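PDB 3NYY: putative glycyl-glycine endopeptidase lytM from Ruminococcus gnavus, which is probably a metal-dependent endopeptidase of the M23 family, and may cut glycyl-glycine bonds as some of its relatives do. Local coordinates for residues N89-F94 and V143-G148; F94-S99 and G138-V143; D102-I107 and M131-T136; F173-L178 and D194-M199. All coordinates share one frame; numbering follows the deposited sequence.

Interaction 1 (N89-F94 and V143-G148); sequences NDVKYF and VSMTDG
Lys92 and Tyr93 meet Met145 in a mostly buried, backbone-led contact between two loops that run nearly opposite ways. One loop follows helix 77-88. The other links strand 141-143 to strand 148-153 in the M23 peptidase part of the chain. Met145 O holds the two together, accepting Lys92 N at 2.9 Å, nearly along the C=O axis, and a weak second bond from Tyr93 N at 3.3 Å. Two successive N-H groups thus converge on one oxygen. In return, Met145 CA makes a CA-H...O contact with Tyr93 O at 3.3 Å. The side chain of Met145, a selenomethionine, passes Tyr93 O with CG and bends at chi3 (75°). Met145 CE then lies 3.8 Å from Val91 CG1, the two side chains alongside and pointing the same way. Thr146 offers its methyl to the other loop, with Thr146 CG2 3.4 Å from Asp90 O. Its hydroxyl OG1 donates to Asp147 O within its own loop. One water donates to Asp90 O and accepts from Asp147 N. Thr169 binds the Asp90 carboxylate, while Lys191 and Ala192 hold that of Asp147. Val91 and Met145 also pack on Phe173 and helix 235-240. The chemistry is divided: backbone bonds and a water fix the spacing of the loops, and methyl groups fill the side toward the core.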
loop_
_atom_site.group_PDB
_atom_site.type_symbol
_atom_site.label_atom_id
_atom_site.label_comp_id
_atom_site.label_asym_id
_atom_site.label_seq_id
_atom_site.Cartn_x
_atom_site.Cartn_y
_atom_site.Cartn_z
ATOM N N ASN A 89 -20.949 6.574 9.088
ATOM C CA ASN A 89 -22.365 6.325 8.804
ATOM C C ASN A 89 -22.891 6.773 7.445
ATOM O O ASN A 89 -23.979 6.317 7.020
ATOM C CB ASN A 89 -23.245 6.885 9.921
ATOM C CG ASN A 89 -23.230 6.023 11.164
ATOM O OD1 ASN A 89 -22.224 5.387 11.478
ATOM N ND2 ASN A 89 -24.362 5.976 11.859
ATOM N N ASP A 90 -22.168 7.681 6.784
ATOM C CA ASP A 90 -22.582 8.206 5.486
ATOM C C ASP A 90 -22.021 7.421 4.302
ATOM O O ASP A 90 -22.450 7.671 3.160
ATOM C CB ASP A 90 -22.233 9.697 5.295
ATOM C CG ASP A 90 -22.925 10.619 6.288
ATOM O OD1 ASP A 90 -23.943 10.227 6.930
ATOM O OD2 ASP A 90 -22.434 11.765 6.426
ATOM N N VAL A 91 -21.090 6.502 4.532
ATOM C CA VAL A 91 -20.443 5.763 3.456
ATOM C C VAL A 91 -21.349 4.659 2.980
ATOM O O VAL A 91 -21.591 3.667 3.706
ATOM C CB VAL A 91 -19.080 5.222 3.923
ATOM C CG1 VAL A 91 -18.431 4.281 2.886
ATOM C CG2 VAL A 91 -18.123 6.473 4.217
ATOM N N LYS A 92 -21.809 4.813 1.745
ATOM C CA LYS A 92 -22.635 3.813 1.042
ATOM C C LYS A 92 -21.807 2.971 0.059
ATOM O O LYS A 92 -22.074 1.793 -0.105
ATOM C CB LYS A 92 -23.738 4.550 0.239
ATOM C CG LYS A 92 -24.681 3.624 -0.491
ATOM C CD LYS A 92 -25.921 4.315 -1.053
ATOM C CE LYS A 92 -26.804 3.251 -1.703
ATOM N NZ LYS A 92 -27.863 3.933 -2.515
ATOM N N TYR A 93 -20.772 3.566 -0.538
ATOM C CA TYR A 93 -19.959 2.904 -1.548
ATOM C C TYR A 93 -18.453 3.152 -1.373
ATOM O O TYR A 93 -18.029 4.207 -0.878
ATOM C CB TYR A 93 -20.354 3.404 -2.931
ATOM C CG TYR A 93 -21.697 3.014 -3.434
ATOM C CD1 TYR A 93 -21.990 1.682 -3.721
ATOM C CD2 TYR A 93 -22.676 3.982 -3.698
ATOM C CE1 TYR A 93 -23.221 1.319 -4.220
ATOM C CE2 TYR A 93 -23.894 3.633 -4.217
ATOM C CZ TYR A 93 -24.177 2.304 -4.469
ATOM O OH TYR A 93 -25.398 1.920 -5.031
ATOM N N PHE A 94 -17.677 2.140 -1.755
ATOM C CA PHE A 94 -16.249 2.290 -2.010
ATOM C C PHE A 94 -16.118 3.320 -3.166
ATOM O O PHE A 94 -17.012 3.435 -4.000
ATOM C CB PHE A 94 -15.734 0.921 -2.453
ATOM C CG PHE A 94 -14.231 0.799 -2.451
ATOM C CD1 PHE A 94 -13.537 0.654 -1.260
ATOM C CD2 PHE A 94 -13.527 0.772 -3.648
ATOM C CE1 PHE A 94 -12.181 0.553 -1.251
ATOM C CE2 PHE A 94 -12.131 0.663 -3.660
ATOM C CZ PHE A 94 -11.466 0.580 -2.465
ATOM N N VAL A 143 -16.209 7.609 -7.820
ATOM C CA VAL A 143 -17.548 7.941 -7.412
ATOM C C VAL A 143 -17.577 8.365 -5.961
ATOM O O VAL A 143 -16.697 8.027 -5.155
ATOM C CB VAL A 143 -18.519 6.774 -7.625
ATOM C CG1 VAL A 143 -18.542 6.375 -9.092
ATOM C CG2 VAL A 143 -18.200 5.585 -6.704
ATOM N N SER A 144 -18.588 9.139 -5.615
ATOM C CA SER A 144 -18.716 9.686 -4.274
ATOM C C SER A 144 -19.100 8.569 -3.318
ATOM O O SER A 144 -20.064 7.848 -3.544
ATOM C CB SER A 144 -19.811 10.742 -4.210
ATOM O OG SER A 144 -19.816 11.425 -2.938
HETATM N N MSE A 145 -18.381 8.469 -2.229
HETATM C CA MSE A 145 -18.676 7.443 -1.225
HETATM C C MSE A 145 -19.976 7.736 -0.495
HETATM O O MSE A 145 -20.588 6.826 0.050
HETATM C CB MSE A 145 -17.515 7.354 -0.236
HETATM C CG MSE A 145 -16.213 6.815 -0.873
HETATM SE SE MSE A 145 -14.691 6.937 0.328
HETATM C CE MSE A 145 -15.126 5.498 1.476
ATOM N N THR A 146 -20.332 9.016 -0.438
ATOM C CA THR A 146 -21.432 9.540 0.383
ATOM C C THR A 146 -22.343 10.461 -0.416
ATOM O O THR A 146 -21.973 10.971 -1.473
ATOM C CB THR A 146 -20.862 10.404 1.554
ATOM O OG1 THR A 146 -20.311 11.626 1.027
ATOM C CG2 THR A 146 -19.744 9.619 2.342
ATOM N N ASP A 147 -23.534 10.711 0.114
ATOM C CA ASP A 147 -24.297 11.838 -0.341
ATOM C C ASP A 147 -23.525 13.069 0.122
ATOM O O ASP A 147 -22.647 12.986 0.997
ATOM C CB ASP A 147 -25.664 11.859 0.339
ATOM C CG ASP A 147 -26.620 10.800 -0.156
ATOM O OD1 ASP A 147 -26.351 10.058 -1.106
ATOM O OD2 ASP A 147 -27.733 10.755 0.434
ATOM N N GLY A 148 -23.878 14.212 -0.426
ATOM C CA GLY A 148 -23.335 15.462 0.095
ATOM C C GLY A 148 -23.419 16.608 -0.857
ATOM O O GLY A 148 -24.304 16.626 -1.738
HETATM O O HOH W 1 -24.506 9.221 2.391
#

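Interaction 2 (F94-S99 and G138-V143); sequences FPIPQS and GYYPVV
Ile96 reaches Tyr140 and Val142 through two bends: chi1 of -48° puts CG1 beside its own backbone N, and chi2 of -52° turns CD1 round toward the strand. Ile96 CD1 then lies 4.0 Å from Val142 CG2. The other branch, Ile96 CG2, stands anti to the backbone N and approaches the Tyr140 ring obliquely, 3.9 Å from Tyr140 CD2. An alanine at Ile96 would lack both branches and would probably leave a gap beside Val142 and the Tyr140 ring. The backbone adds one nearly straight hydrogen bond, from Val143 N to Pro95 O at 2.8 Å. Val142 CA also approaches this oxygen, in a CA-H...O contact. Strand 141-143 is an outer strand of a small antiparallel sheet. Its Val142 edge pairs with strand 195-198, and the edge carrying Val143 N receives the loop that leads into strand 98-99. Further along that loop the prolines take over. Pro97 and Val143 meet tip to tip, CG to CG1, at 3.7 Å. The Pro97 ring crosses that of Pro141 at a slant, and Pro97 CD presses on Pro141 O at 3.2 Å. That carbonyl is buried here and has no hydrogen-bond partner in the model. Leu217 of strand 216-225 closes over Pro95, Ile96 and Val142, and the Tyr140 hydroxyl is hydrogen-bonded to Lys134 N.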
loop_
_atom_site.group_PDB
_atom_site.type_symbol
_atom_site.label_atom_id
_atom_site.label_comp_id
_atom_site.label_asym_id
_atom_site.label_seq_id
_atom_site.Cartn_x
_atom_site.Cartn_y
_atom_site.Cartn_z
ATOM N N PHE A 94 -17.677 2.140 -1.755
ATOM C CA PHE A 94 -16.249 2.290 -2.010
ATOM C C PHE A 94 -16.118 3.320 -3.166
ATOM O O PHE A 94 -17.012 3.435 -4.000
ATOM C CB PHE A 94 -15.734 0.921 -2.453
ATOM C CG PHE A 94 -14.231 0.799 -2.451
ATOM C CD1 PHE A 94 -13.537 0.654 -1.260
ATOM C CD2 PHE A 94 -13.527 0.772 -3.648
ATOM C CE1 PHE A 94 -12.181 0.553 -1.251
ATOM C CE2 PHE A 94 -12.131 0.663 -3.660
ATOM C CZ PHE A 94 -11.466 0.580 -2.465
ATOM N N PRO A 95 -15.015 4.096 -3.231
ATOM C CA PRO A 95 -14.914 5.144 -4.243
ATOM C C PRO A 95 -14.613 4.694 -5.681
ATOM O O PRO A 95 -14.739 5.505 -6.598
ATOM C CB PRO A 95 -13.775 6.003 -3.706
ATOM C CG PRO A 95 -12.932 5.045 -2.939
ATOM C CD PRO A 95 -13.935 4.186 -2.251
ATOM N N ILE A 96 -14.222 3.437 -5.860
ATOM C CA ILE A 96 -13.899 2.926 -7.199
ATOM C C ILE A 96 -14.943 1.879 -7.585
ATOM O O ILE A 96 -15.118 0.887 -6.867
ATOM C CB ILE A 96 -12.529 2.300 -7.294
ATOM C CG1 ILE A 96 -11.447 3.191 -6.677
ATOM C CG2 ILE A 96 -12.181 2.034 -8.805
ATOM C CD1 ILE A 96 -11.400 4.640 -7.180
ATOM N N PRO A 97 -15.651 2.104 -8.704
ATOM C CA PRO A 97 -16.628 1.122 -9.146
ATOM C C PRO A 97 -16.013 -0.181 -9.577
ATOM O O PRO A 97 -14.804 -0.232 -9.882
ATOM C CB PRO A 97 -17.299 1.800 -10.364
ATOM C CG PRO A 97 -17.064 3.214 -10.223
ATOM C CD PRO A 97 -15.695 3.315 -9.543
ATOM N N GLN A 98 -16.831 -1.236 -9.600
ATOM C CA GLN A 98 -16.419 -2.497 -10.232
ATOM C C GLN A 98 -16.888 -2.446 -11.692
ATOM O O GLN A 98 -17.900 -1.807 -12.033
ATOM C CB GLN A 98 -16.964 -3.722 -9.498
ATOM C CG GLN A 98 -18.454 -3.751 -9.276
ATOM C CD GLN A 98 -18.920 -5.083 -8.646
ATOM O OE1 GLN A 98 -18.760 -6.143 -9.253
ATOM N NE2 GLN A 98 -19.511 -5.016 -7.444
ATOM N N SER A 99 -16.154 -3.127 -12.564
ATOM C CA SER A 99 -16.452 -3.145 -13.987
ATOM C C SER A 99 -17.579 -4.131 -14.343
ATOM O O SER A 99 -17.531 -5.289 -13.952
ATOM C CB SER A 99 -15.192 -3.489 -14.789
ATOM O OG SER A 99 -15.479 -3.582 -16.172
ATOM N N GLY A 138 -7.425 8.496 -16.494
ATOM C CA GLY A 138 -8.668 8.654 -17.246
ATOM C C GLY A 138 -9.425 7.372 -17.536
ATOM O O GLY A 138 -10.240 7.338 -18.472
ATOM N N TYR A 139 -9.148 6.326 -16.775
ATOM C CA TYR A 139 -9.709 4.999 -16.992
ATOM C C TYR A 139 -10.613 4.513 -15.849
ATOM O O TYR A 139 -11.752 4.136 -16.094
ATOM C CB TYR A 139 -8.594 3.990 -17.256
ATOM C CG TYR A 139 -9.067 2.570 -17.336
ATOM C CD1 TYR A 139 -9.699 2.077 -18.479
ATOM C CD2 TYR A 139 -8.873 1.714 -16.283
ATOM C CE1 TYR A 139 -10.144 0.755 -18.542
ATOM C CE2 TYR A 139 -9.327 0.410 -16.308
ATOM C CZ TYR A 139 -9.945 -0.075 -17.460
ATOM O OH TYR A 139 -10.365 -1.385 -17.457
ATOM N N TYR A 140 -10.101 4.529 -14.618
ATOM C CA TYR A 140 -10.904 4.185 -13.450
ATOM C C TYR A 140 -11.816 5.342 -13.069
ATOM O O TYR A 140 -11.340 6.436 -12.747
ATOM C CB TYR A 140 -10.027 3.868 -12.226
ATOM C CG TYR A 140 -9.229 2.616 -12.275
ATOM C CD1 TYR A 140 -7.981 2.606 -12.900
ATOM C CD2 TYR A 140 -9.725 1.452 -11.723
ATOM C CE1 TYR A 140 -7.227 1.445 -12.946
ATOM C CE2 TYR A 140 -8.977 0.277 -11.766
ATOM C CZ TYR A 140 -7.747 0.291 -12.370
ATOM O OH TYR A 140 -7.032 -0.911 -12.381
ATOM N N PRO A 141 -13.149 5.137 -13.080
ATOM C CA PRO A 141 -13.998 6.182 -12.509
ATOM C C PRO A 141 -13.814 6.299 -10.999
ATOM O O PRO A 141 -13.388 5.330 -10.348
ATOM C CB PRO A 141 -15.425 5.721 -12.823
ATOM C CG PRO A 141 -15.277 4.463 -13.650
ATOM C CD PRO A 141 -13.920 3.958 -13.495
ATOM N N VAL A 142 -14.110 7.483 -10.482
ATOM C CA VAL A 142 -14.131 7.787 -9.051
ATOM C C VAL A 142 -15.534 8.287 -8.761
ATOM O O VAL A 142 -16.016 9.221 -9.398
ATOM C CB VAL A 142 -13.050 8.809 -8.685
ATOM C CG1 VAL A 142 -13.204 9.227 -7.230
ATOM C CG2 VAL A 142 -11.619 8.204 -8.968
ATOM N N VAL A 143 -16.209 7.609 -7.820
ATOM C CA VAL A 143 -17.548 7.941 -7.412
ATOM C C VAL A 143 -17.577 8.365 -5.961
ATOM O O VAL A 143 -16.697 8.027 -5.155
ATOM C CB VAL A 143 -18.519 6.774 -7.625
ATOM C CG1 VAL A 143 -18.542 6.375 -9.092
ATOM C CG2 VAL A 143 -18.200 5.585 -6.704
#

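Interaction 3 (D102-I107 and M131-T136); sequences DTEDKI and MAEKNT
Lys106-Ile107 run antiparallel to Ala132-Glu133, with Ile107 and Ala132 forming a non-hydrogen-bonded pair whose CA atoms are 5.0 Å apart. Next to this pair, Glu133 N donates to Lys106 O at 3.2 Å, coming from above the carbonyl plane, 36° out of it. Glu133 CB touches Lys106 O at 3.1 Å. On the other side of the pair, Ile107 CA makes a CA-H...O contact with Met131 O. The side chain of Glu104 leaves with CG anti to its backbone N and bends at chi2 (60°), which folds the carboxylate back toward its own loop. There Glu104 OE2 accepts two bonds: Lys106 N meets its anti lone pair at 2.9 Å, and Lys106 NZ forms a salt bridge on its syn side at 3.1 Å. These bonds hold the carboxylate in place, and Glu133 CG rests against Glu104 CD at 3.8 Å. The two carboxylates are turned 44° apart, with Glu104 OE1 4.9 Å from Glu133 OE2. Their mutual repulsion is probably eased because each has a cationic mate: Lys106 for Glu104, and Arg239 of the second subunit for Glu133. Glu25 of the second subunit, a like charge, also lies close to Glu133. Strand 107-108 lies beside strand 128-132, which pairs on its other side with strand 216-225. Helices 113-117 and 235-240 of the second subunit bring Phe115 onto Met131 and Arg239 to Glu133.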
loop_
_atom_site.group_PDB
_atom_site.type_symbol
_atom_site.label_atom_id
_atom_site.label_comp_id
_atom_site.label_asym_id
_atom_site.label_seq_id
_atom_site.Cartn_x
_atom_site.Cartn_y
_atom_site.Cartn_z
ATOM N N ASP A 102 -16.070 -6.874 -19.294
ATOM C CA ASP A 102 -14.919 -7.744 -18.977
ATOM C C ASP A 102 -13.618 -6.927 -19.080
ATOM O O ASP A 102 -12.805 -7.142 -19.992
ATOM C CB ASP A 102 -14.874 -8.964 -19.923
ATOM N N THR A 103 -13.430 -5.988 -18.148
ATOM C CA THR A 103 -12.293 -5.071 -18.175
ATOM C C THR A 103 -11.634 -5.035 -16.785
ATOM O O THR A 103 -12.277 -5.315 -15.762
ATOM C CB THR A 103 -12.704 -3.624 -18.667
ATOM O OG1 THR A 103 -11.587 -2.977 -19.290
ATOM C CG2 THR A 103 -13.191 -2.741 -17.541
ATOM N N GLU A 104 -10.337 -4.729 -16.763
ATOM C CA GLU A 104 -9.595 -4.608 -15.511
ATOM C C GLU A 104 -10.223 -3.583 -14.554
ATOM O O GLU A 104 -10.409 -2.436 -14.936
ATOM C CB GLU A 104 -8.153 -4.162 -15.816
ATOM C CG GLU A 104 -7.246 -4.091 -14.582
ATOM C CD GLU A 104 -7.137 -5.433 -13.929
ATOM O OE1 GLU A 104 -6.464 -6.321 -14.498
ATOM O OE2 GLU A 104 -7.764 -5.613 -12.867
ATOM N N ASP A 105 -10.520 -3.987 -13.317
ATOM C CA ASP A 105 -10.969 -3.020 -12.311
ATOM C C ASP A 105 -10.234 -3.153 -10.980
ATOM O O ASP A 105 -10.707 -2.655 -9.949
ATOM C CB ASP A 105 -12.495 -3.110 -12.111
ATOM C CG ASP A 105 -12.954 -4.467 -11.523
ATOM O OD1 ASP A 105 -12.090 -5.336 -11.279
ATOM O OD2 ASP A 105 -14.198 -4.655 -11.316
ATOM N N LYS A 106 -9.058 -3.775 -11.002
ATOM C CA LYS A 106 -8.337 -4.069 -9.758
ATOM C C LYS A 106 -7.619 -2.821 -9.242
ATOM O O LYS A 106 -7.119 -1.999 -10.008
ATOM C CB LYS A 106 -7.335 -5.221 -9.914
ATOM C CG LYS A 106 -8.032 -6.579 -10.044
ATOM C CD LYS A 106 -7.076 -7.671 -10.607
ATOM C CE LYS A 106 -7.845 -8.866 -11.216
ATOM N NZ LYS A 106 -8.687 -8.513 -12.422
ATOM N N ILE A 107 -7.674 -2.683 -7.922
ATOM C CA ILE A 107 -6.945 -1.644 -7.211
ATOM C C ILE A 107 -6.290 -2.280 -5.987
ATOM O O ILE A 107 -6.635 -3.397 -5.576
ATOM C CB ILE A 107 -7.842 -0.437 -6.790
ATOM C CG1 ILE A 107 -9.153 -0.871 -6.116
ATOM C CG2 ILE A 107 -8.182 0.439 -8.017
ATOM C CD1 ILE A 107 -9.019 -1.488 -4.730
HETATM N N MSE A 131 -4.342 2.551 -5.353
HETATM C CA MSE A 131 -3.475 2.409 -6.510
HETATM C C MSE A 131 -4.118 1.682 -7.645
HETATM O O MSE A 131 -4.746 0.636 -7.461
HETATM C CB MSE A 131 -2.145 1.728 -6.145
HETATM C CG MSE A 131 -1.450 2.281 -4.878
HETATM SE SE MSE A 131 -0.839 4.078 -4.988
HETATM C CE MSE A 131 0.332 4.164 -3.418
ATOM N N ALA A 132 -3.997 2.264 -8.847
ATOM C CA ALA A 132 -4.460 1.588 -10.070
ATOM C C ALA A 132 -3.564 0.352 -10.426
ATOM O O ALA A 132 -2.340 0.479 -10.490
ATOM C CB ALA A 132 -4.417 2.558 -11.257
ATOM N N GLU A 133 -4.210 -0.785 -10.713
ATOM C CA GLU A 133 -3.585 -1.963 -11.322
ATOM C C GLU A 133 -3.160 -1.622 -12.765
ATOM O O GLU A 133 -2.010 -1.804 -13.144
ATOM C CB GLU A 133 -4.588 -3.129 -11.362
ATOM C CG GLU A 133 -4.035 -4.447 -11.999
ATOM C CD GLU A 133 -3.191 -5.286 -11.045
ATOM O OE1 GLU A 133 -3.134 -5.003 -9.822
ATOM O OE2 GLU A 133 -2.575 -6.252 -11.535
ATOM N N LYS A 134 -4.105 -1.116 -13.556
ATOM C CA LYS A 134 -3.815 -0.576 -14.900
ATOM C C LYS A 134 -3.352 0.887 -14.711
ATOM O O LYS A 134 -4.187 1.742 -14.441
ATOM C CB LYS A 134 -5.075 -0.680 -15.771
ATOM C CG LYS A 134 -4.941 -0.237 -17.205
ATOM C CD LYS A 134 -6.217 -0.500 -18.001
ATOM C CE LYS A 134 -6.142 0.062 -19.408
ATOM N NZ LYS A 134 -5.003 -0.483 -20.202
ATOM N N ASN A 135 -2.050 1.156 -14.834
ATOM C CA ASN A 135 -1.456 2.459 -14.474
ATOM C C ASN A 135 -1.630 3.445 -15.621
ATOM O O ASN A 135 -0.670 3.865 -16.269
ATOM C CB ASN A 135 0.024 2.276 -14.034
ATOM C CG ASN A 135 0.708 3.560 -13.618
ATOM O OD1 ASN A 135 0.072 4.569 -13.338
ATOM N ND2 ASN A 135 2.059 3.518 -13.562
ATOM N N THR A 136 -2.892 3.800 -15.867
ATOM C CA THR A 136 -3.222 4.727 -16.933
ATOM C C THR A 136 -4.285 5.689 -16.427
ATOM O O THR A 136 -5.246 5.268 -15.797
ATOM C CB THR A 136 -3.668 3.988 -18.218
ATOM O OG1 THR A 136 -4.051 4.936 -19.228
ATOM C CG2 THR A 136 -4.819 3.072 -17.943
#

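Interaction 4 (F173-L178 and D194-M199); sequences FYYAHL and DLLGYM
Tyr175 and Leu196 make the CH-pi contact that joins strand 172-178 to strand 195-198. Leu196 CG stands anti to the carbonyl carbon (chi1 -62°), which carries CD1 out over the ring. Leu196 CD1 sits over the middle of the Tyr175 ring, 3.5 Å from its centroid and 11° off the ring normal. The two side chains cross at about a right angle. The remaining contacts are between apolar groups and backbone. Leu178 CA lies 3.3 Å from Tyr198 O, and Leu178 CD2 is 3.6 Å from Tyr198 O. Leu196 and Gly197 form a classic beta bulge opposite Val142. Polar links lie outside the pair: His177 ND1 bonds to Ser202 O, and Tyr175 OH is hydrogen-bonded to Met145 N. With an alanine in place of Tyr175, the Leu196 methyl would probably lose the face it rests on, and Met145 N its hydroxyl partner. No hydrogen bond crosses between the segments, so the contact depends on close fit and dispersion forces.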
loop_
_atom_site.group_PDB
_atom_site.type_symbol
_atom_site.label_atom_id
_atom_site.label_comp_id
_atom_site.label_asym_id
_atom_site.label_seq_id
_atom_site.Cartn_x
_atom_site.Cartn_y
_atom_site.Cartn_z
ATOM N N PHE A 173 -15.026 14.664 2.578
ATOM C CA PHE A 173 -14.358 13.614 1.818
ATOM C C PHE A 173 -13.579 14.247 0.684
ATOM O O PHE A 173 -14.142 14.971 -0.133
ATOM C CB PHE A 173 -15.409 12.619 1.304
ATOM C CG PHE A 173 -15.936 11.718 2.384
ATOM C CD1 PHE A 173 -16.829 12.162 3.353
ATOM C CD2 PHE A 173 -15.487 10.408 2.446
ATOM C CE1 PHE A 173 -17.240 11.288 4.384
ATOM C CE2 PHE A 173 -15.901 9.548 3.419
ATOM C CZ PHE A 173 -16.777 9.983 4.409
ATOM N N TYR A 174 -12.276 13.956 0.634
ATOM C CA TYR A 174 -11.335 14.597 -0.247
ATOM C C TYR A 174 -10.821 13.623 -1.262
ATOM O O TYR A 174 -10.311 12.590 -0.869
ATOM C CB TYR A 174 -10.185 15.123 0.632
ATOM C CG TYR A 174 -8.999 15.756 -0.067
ATOM C CD1 TYR A 174 -9.127 16.961 -0.749
ATOM C CD2 TYR A 174 -7.743 15.172 -0.021
ATOM C CE1 TYR A 174 -8.008 17.534 -1.354
ATOM C CE2 TYR A 174 -6.652 15.767 -0.603
ATOM C CZ TYR A 174 -6.787 16.952 -1.265
ATOM O OH TYR A 174 -5.691 17.552 -1.887
ATOM N N TYR A 175 -10.965 13.957 -2.551
ATOM C CA TYR A 175 -10.597 13.059 -3.659
ATOM C C TYR A 175 -9.594 13.811 -4.511
ATOM O O TYR A 175 -9.918 14.860 -5.085
ATOM C CB TYR A 175 -11.812 12.684 -4.495
ATOM C CG TYR A 175 -12.948 12.040 -3.724
ATOM C CD1 TYR A 175 -13.844 12.826 -2.987
ATOM C CD2 TYR A 175 -13.189 10.671 -3.811
ATOM C CE1 TYR A 175 -14.912 12.267 -2.286
ATOM C CE2 TYR A 175 -14.248 10.101 -3.132
ATOM C CZ TYR A 175 -15.110 10.888 -2.351
ATOM O OH TYR A 175 -16.141 10.252 -1.637
ATOM N N ALA A 176 -8.376 13.286 -4.623
ATOM C CA ALA A 176 -7.261 13.999 -5.253
ATOM C C ALA A 176 -6.524 13.208 -6.349
ATOM O O ALA A 176 -6.675 11.984 -6.499
ATOM C CB ALA A 176 -6.257 14.480 -4.177
ATOM N N HIS A 177 -5.802 13.987 -7.165
ATOM C CA HIS A 177 -4.977 13.542 -8.309
ATOM C C HIS A 177 -5.781 13.084 -9.513
ATOM O O HIS A 177 -5.225 12.384 -10.386
ATOM C CB HIS A 177 -3.951 12.486 -7.887
ATOM C CG HIS A 177 -3.145 12.896 -6.705
ATOM N ND1 HIS A 177 -2.363 14.030 -6.710
ATOM C CD2 HIS A 177 -3.066 12.390 -5.452
ATOM C CE1 HIS A 177 -1.816 14.192 -5.512
ATOM N NE2 HIS A 177 -2.232 13.216 -4.729
ATOM N N LEU A 178 -7.050 13.520 -9.590
ATOM C CA LEU A 178 -7.946 13.154 -10.682
ATOM C C LEU A 178 -7.384 13.625 -12.052
ATOM O O LEU A 178 -6.741 14.695 -12.159
ATOM C CB LEU A 178 -9.354 13.757 -10.495
ATOM C CG LEU A 178 -10.088 13.379 -9.199
ATOM C CD1 LEU A 178 -11.400 14.236 -9.090
ATOM C CD2 LEU A 178 -10.412 11.890 -9.197
ATOM N N ASP A 194 -22.515 8.634 -7.330
ATOM C CA ASP A 194 -22.395 9.568 -8.469
ATOM C C ASP A 194 -20.946 9.745 -8.883
ATOM O O ASP A 194 -20.074 9.854 -8.040
ATOM C CB ASP A 194 -22.952 10.953 -8.161
ATOM C CG ASP A 194 -24.470 11.004 -8.078
ATOM O OD1 ASP A 194 -25.140 10.017 -8.415
ATOM O OD2 ASP A 194 -24.981 12.066 -7.669
ATOM N N LEU A 195 -20.735 9.865 -10.187
ATOM C CA LEU A 195 -19.412 10.142 -10.712
ATOM C C LEU A 195 -18.883 11.480 -10.224
ATOM O O LEU A 195 -19.579 12.492 -10.315
ATOM C CB LEU A 195 -19.478 10.132 -12.232
ATOM C CG LEU A 195 -18.130 10.202 -12.936
ATOM C CD1 LEU A 195 -17.278 8.915 -12.774
ATOM C CD2 LEU A 195 -18.297 10.530 -14.431
ATOM N N LEU A 196 -17.658 11.471 -9.711
ATOM C CA LEU A 196 -16.922 12.696 -9.392
ATOM C C LEU A 196 -15.848 13.033 -10.433
ATOM O O LEU A 196 -15.492 14.210 -10.577
ATOM C CB LEU A 196 -16.261 12.610 -8.005
ATOM C CG LEU A 196 -17.207 12.452 -6.814
ATOM C CD1 LEU A 196 -16.426 12.344 -5.450
ATOM C CD2 LEU A 196 -18.313 13.566 -6.797
ATOM N N GLY A 197 -15.304 12.030 -11.133
ATOM C CA GLY A 197 -14.242 12.251 -12.107
ATOM C C GLY A 197 -13.558 10.923 -12.375
ATOM O O GLY A 197 -14.139 9.876 -12.103
ATOM N N TYR A 198 -12.360 10.984 -12.953
ATOM C CA TYR A 198 -11.583 9.789 -13.275
ATOM C C TYR A 198 -10.257 9.866 -12.618
ATOM O O TYR A 198 -9.626 10.940 -12.552
ATOM C CB TYR A 198 -11.400 9.596 -14.792
ATOM C CG TYR A 198 -12.731 9.261 -15.436
ATOM C CD1 TYR A 198 -13.618 10.285 -15.788
ATOM C CD2 TYR A 198 -13.110 7.946 -15.639
ATOM C CE1 TYR A 198 -14.845 9.987 -16.346
ATOM C CE2 TYR A 198 -14.347 7.649 -16.196
ATOM C CZ TYR A 198 -15.200 8.657 -16.535
ATOM O OH TYR A 198 -16.436 8.329 -17.099
HETATM N N MSE A 199 -9.839 8.704 -12.110
HETATM C CA MSE A 199 -8.570 8.557 -11.391
HETATM C C MSE A 199 -7.416 9.007 -12.291
HETATM O O MSE A 199 -7.361 8.634 -13.475
HETATM C CB MSE A 199 -8.352 7.120 -11.007
HETATM C CG MSE A 199 -7.192 6.909 -10.074
HETATM SE SE MSE A 199 -6.731 5.047 -9.841
HETATM C CE MSE A 199 -8.182 4.577 -8.753
#

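Interactions 1 and 2 are consecutive, sharing Phe94 and Val143, and their centres are about 13 Å apart. Interaction 4 backs both. Tyr175 OH is 2.9 Å from Met145 N of interaction 1. Val142 O of interaction 2 is 2.8 Å from Leu196 N, in the sheet that strands 141-143 and 195-198 share. Interaction 3 lies nearer the surface. It is tied to interaction 2 by Tyr139 OH, 2.7 Å from Thr103 OG1, and to interaction 4 by Ala132 CB, 3.7 Å from Met199 SE. Interaction 4 reaches the probable active site, where the His177 ring meets that of His216. His216 and His218 match the H-x-H motif of M23 peptidases, whose second histidine usually binds zinc and whose first probably acts in catalysis.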